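Local coordinates for protein sialidase B (Streptococcus pneumoniae serotype 4, PDB 4XJW) that cleaves terminal sialic acid from alpha-2,3-, alpha-2,6- and alpha-2,8-linked glycans of glycoproteins, glycolipids and oligosaccharides as a family 33 exo-sialidase, at residues 515-520 and 568-573. The protein carries 1 engineered substitution. Sequence-based numbering, arbitrary orientation.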
ATOM      1  N   ARG A 515      -6.495 -20.418 -14.778  1.00  9.41           N
ATOM      2  CA  ARG A 515      -5.076 -20.464 -14.450  1.00 10.04           C
ATOM      3  C   ARG A 515      -4.784 -19.538 -13.282  1.00 11.46           C
ATOM      4  O   ARG A 515      -5.198 -18.383 -13.273  1.00 11.20           O
ATOM      5  CB  ARG A 515      -4.179 -20.127 -15.627  1.00 11.46           C
ATOM      6  CG  ARG A 515      -2.692 -20.222 -15.243  1.00 14.39           C
ATOM      7  CD  ARG A 515      -1.831 -20.599 -16.407  1.00 12.64           C
ATOM      8  NE  ARG A 515      -2.270 -21.859 -16.979  1.00 14.65           N
ATOM      9  CZ  ARG A 515      -2.017 -22.226 -18.226  1.00 17.93           C
ATOM     10  NH1 ARG A 515      -1.316 -21.430 -19.016  1.00 18.96           N
ATOM     11  NH2 ARG A 515      -2.478 -23.381 -18.686  1.00 16.61           N
ATOM     12  N   THR A 516      -4.084 -20.081 -12.286  1.00 10.73           N
ATOM     13  CA  THR A 516      -3.700 -19.334 -11.092  1.00 11.23           C
ATOM     14  C   THR A 516      -2.214 -19.037 -11.144  1.00 12.11           C
ATOM     15  O   THR A 516      -1.421 -19.954 -11.316  1.00 12.67           O
ATOM     16  CB  THR A 516      -4.005 -20.149  -9.842  1.00  9.66           C
ATOM     17  OG1 THR A 516      -5.405 -20.467  -9.805  1.00 11.64           O
ATOM     18  CG2 THR A 516      -3.634 -19.373  -8.590  1.00 11.72           C
ATOM     19  N   PHE A 517      -1.844 -17.763 -11.012  1.00  8.55           N
ATOM     20  CA  PHE A 517      -0.444 -17.348 -10.932  1.00 11.94           C
ATOM     21  C   PHE A 517      -0.129 -17.021  -9.486  1.00 12.02           C
ATOM     22  O   PHE A 517      -0.909 -16.343  -8.815  1.00 12.81           O
ATOM     23  CB  PHE A 517      -0.189 -16.124 -11.818  1.00 10.93           C
ATOM     24  CG  PHE A 517      -0.524 -16.353 -13.265  1.00 10.92           C
ATOM     25  CD1 PHE A 517       0.391 -16.957 -14.121  1.00 13.41           C
ATOM     26  CD2 PHE A 517      -1.759 -15.990 -13.763  1.00 13.87           C
ATOM     27  CE1 PHE A 517       0.089 -17.170 -15.448  1.00 12.49           C
ATOM     28  CE2 PHE A 517      -2.077 -16.209 -15.097  1.00 17.11           C
ATOM     29  CZ  PHE A 517      -1.157 -16.802 -15.939  1.00 12.70           C
ATOM     30  N   PHE A 518       1.000 -17.509  -8.980  1.00 12.11           N
ATOM     31  CA  PHE A 518       1.307 -17.257  -7.577  1.00 12.49           C
ATOM     32  C   PHE A 518       2.771 -17.063  -7.228  1.00 12.67           C
ATOM     33  O   PHE A 518       3.670 -17.534  -7.917  1.00 13.13           O
ATOM     34  CB  PHE A 518       0.646 -18.290  -6.645  1.00 10.79           C
ATOM     35  CG  PHE A 518       1.142 -19.711  -6.826  1.00 12.84           C
ATOM     36  CD1 PHE A 518       0.721 -20.474  -7.903  1.00 13.86           C
ATOM     37  CD2 PHE A 518       2.002 -20.276  -5.894  1.00 13.18           C
ATOM     38  CE1 PHE A 518       1.158 -21.788  -8.058  1.00 15.98           C
ATOM     39  CE2 PHE A 518       2.434 -21.581  -6.033  1.00 12.31           C
ATOM     40  CZ  PHE A 518       2.011 -22.338  -7.121  1.00 14.60           C
ATOM     41  N   ARG A 519       2.963 -16.324  -6.148  1.00 10.03           N
ATOM     42  CA  ARG A 519       4.266 -16.003  -5.592  1.00 10.91           C
ATOM     43  C   ARG A 519       4.876 -17.241  -4.942  1.00 10.93           C
ATOM     44  O   ARG A 519       4.158 -18.040  -4.334  1.00 10.53           O
ATOM     45  CB  ARG A 519       4.048 -14.897  -4.551  1.00 11.00           C
ATOM     46  CG  ARG A 519       5.241 -14.538  -3.694  1.00 12.36           C
ATOM     47  CD  ARG A 519       4.807 -13.481  -2.686  1.00 11.41           C
ATOM     48  NE  ARG A 519       5.825 -13.275  -1.664  1.00 13.59           N
ATOM     49  CZ  ARG A 519       5.706 -12.416  -0.663  1.00 15.50           C
ATOM     50  NH1 ARG A 519       4.612 -11.677  -0.556  1.00 14.11           N
ATOM     51  NH2 ARG A 519       6.685 -12.292   0.224  1.00 12.95           N
ATOM     52  N   THR A 520       6.202 -17.387  -5.064  1.00 11.57           N
ATOM     53  CA  THR A 520       6.932 -18.518  -4.483  1.00 12.85           C
ATOM     54  C   THR A 520       8.202 -18.056  -3.773  1.00 17.01           C
ATOM     55  O   THR A 520       8.432 -16.862  -3.581  1.00 15.15           O
ATOM     56  CB  THR A 520       7.357 -19.567  -5.536  1.00 14.97           C
ATOM     57  OG1 THR A 520       8.407 -19.043  -6.361  1.00 14.73           O
ATOM     58  CG2 THR A 520       6.176 -19.985  -6.401  1.00 14.77           C
ATOM     59  N   GLU A 568      -5.870 -14.504 -27.777  1.00 17.54           N
ATOM     60  CA  GLU A 568      -6.404 -14.159 -26.467  1.00 17.71           C
ATOM     61  C   GLU A 568      -5.232 -13.822 -25.565  1.00 17.65           C
ATOM     62  O   GLU A 568      -4.140 -14.386 -25.706  1.00 18.94           O
ATOM     63  CB  GLU A 568      -7.225 -15.303 -25.900  1.00 21.87           C
ATOM     64  CG  GLU A 568      -8.415 -15.644 -26.793  1.00 27.57           C
ATOM     65  CD  GLU A 568      -9.230 -16.811 -26.280  1.00 35.43           C
ATOM     66  OE1 GLU A 568      -9.152 -17.105 -25.069  1.00 35.26           O
ATOM     67  OE2 GLU A 568      -9.954 -17.431 -27.091  1.00 42.10           O
ATOM     68  N   ALA A 569      -5.460 -12.905 -24.630  1.00 16.85           N
ATOM     69  CA  ALA A 569      -4.347 -12.321 -23.894  1.00 14.39           C
ATOM     70  C   ALA A 569      -4.554 -12.294 -22.384  1.00 13.04           C
ATOM     71  O   ALA A 569      -5.662 -12.042 -21.900  1.00 14.87           O
ATOM     72  CB  ALA A 569      -4.063 -10.930 -24.417  1.00 17.59           C
ATOM     73  N   VAL A 570      -3.460 -12.538 -21.663  1.00 14.12           N
ATOM     74  CA  VAL A 570      -3.409 -12.418 -20.215  1.00 12.59           C
ATOM     75  C   VAL A 570      -2.411 -11.314 -19.887  1.00 12.54           C
ATOM     76  O   VAL A 570      -1.404 -11.162 -20.581  1.00 15.66           O
ATOM     77  CB  VAL A 570      -2.973 -13.751 -19.594  1.00 16.04           C
ATOM     78  CG1 VAL A 570      -2.581 -13.605 -18.131  1.00 14.88           C
ATOM     79  CG2 VAL A 570      -4.084 -14.763 -19.757  1.00 13.28           C
ATOM     80  N   ILE A 571      -2.698 -10.512 -18.864  1.00  9.50           N
ATOM     81  CA  ILE A 571      -1.756  -9.481 -18.447  1.00 12.87           C
ATOM     82  C   ILE A 571      -1.377  -9.678 -16.981  1.00 12.09           C
ATOM     83  O   ILE A 571      -2.247  -9.826 -16.119  1.00 11.84           O
ATOM     84  CB  ILE A 571      -2.296  -8.062 -18.683  1.00 11.70           C
ATOM     85  CG1 ILE A 571      -2.734  -7.915 -20.144  1.00 13.07           C
ATOM     86  CG2 ILE A 571      -1.236  -7.023 -18.326  1.00 14.22           C
ATOM     87  CD1 ILE A 571      -3.462  -6.620 -20.441  1.00 15.22           C
ATOM     88  N   LEU A 572      -0.072  -9.724 -16.715  1.00 11.59           N
ATOM     89  CA  LEU A 572       0.448  -9.849 -15.363  1.00 12.13           C
ATOM     90  C   LEU A 572       1.071  -8.523 -14.918  1.00 10.14           C
ATOM     91  O   LEU A 572       1.667  -7.812 -15.724  1.00 12.66           O
ATOM     92  CB  LEU A 572       1.522 -10.939 -15.317  1.00 12.07           C
ATOM     93  CG  LEU A 572       1.203 -12.377 -15.698  1.00 12.47           C
ATOM     94  CD1 LEU A 572       2.433 -13.249 -15.411  1.00 15.11           C
ATOM     95  CD2 LEU A 572      -0.001 -12.919 -14.945  1.00 15.78           C
ATOM     96  N   SER A 573       0.949  -8.210 -13.631  1.00 10.20           N
ATOM     97  CA  SER A 573       1.620  -7.052 -13.033  1.00  8.95           C
ATOM     98  C   SER A 573       2.487  -7.534 -11.872  1.00 10.50           C
ATOM     99  O   SER A 573       1.998  -8.242 -10.993  1.00 10.95           O
ATOM    100  CB  SER A 573       0.580  -6.057 -12.522  1.00  8.98           C
ATOM    101  OG  SER A 573       1.141  -5.129 -11.624  1.00 11.10           O
TER
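F517 meets L572 and V570 where two neighbouring blades of the sialidase beta-propeller face each other, and the trio illustrates how such blades pack: sheet against sheet through apolar side chains, while no hydrogen bond joins 515-520 to 568-573. F517 lies on the second strand of one four-stranded antiparallel blade, L572 and V570 on the second strand of the next. Their backbones stay well apart, the CA atoms of F517 and L572 lying 8.8 Å from each other, and side chains fill the interval.

The main element is a CH-pi contact. The methyl CD2 of L572 sits over the centre of the F517 ring, 3.8 Å from the centroid and 12° off the ring normal. In F517, chi1 of -58° puts CG anti to the carbonyl carbon and sends the ring toward the other strand, and chi2 of -84° turns its face to L572 CD2. The opposite face is backed within its own strand by R515 CG, offset toward the rim, so the ring is held between a methyl and a methylene group.

Just past F517 the strand ends and R519, probably a substrate-binding arginine, forms a salt bridge with E503, a predicted active-site residue. The side chains of F517 and E503 are about 10 Å apart, consistent with a hydrophobic layer near the active site. A557, on strand 556-559 beside the L572 strand in the same blade, touches both F517 and L572, while Y527 adds to the packing about F517 from its own blade.

Ordinary apolar packing completes the contact. V570 reaches the ring obliquely, its CG1 methyl 4.0 Å from F517 CE2 and 4.1 Å from F517 CZ.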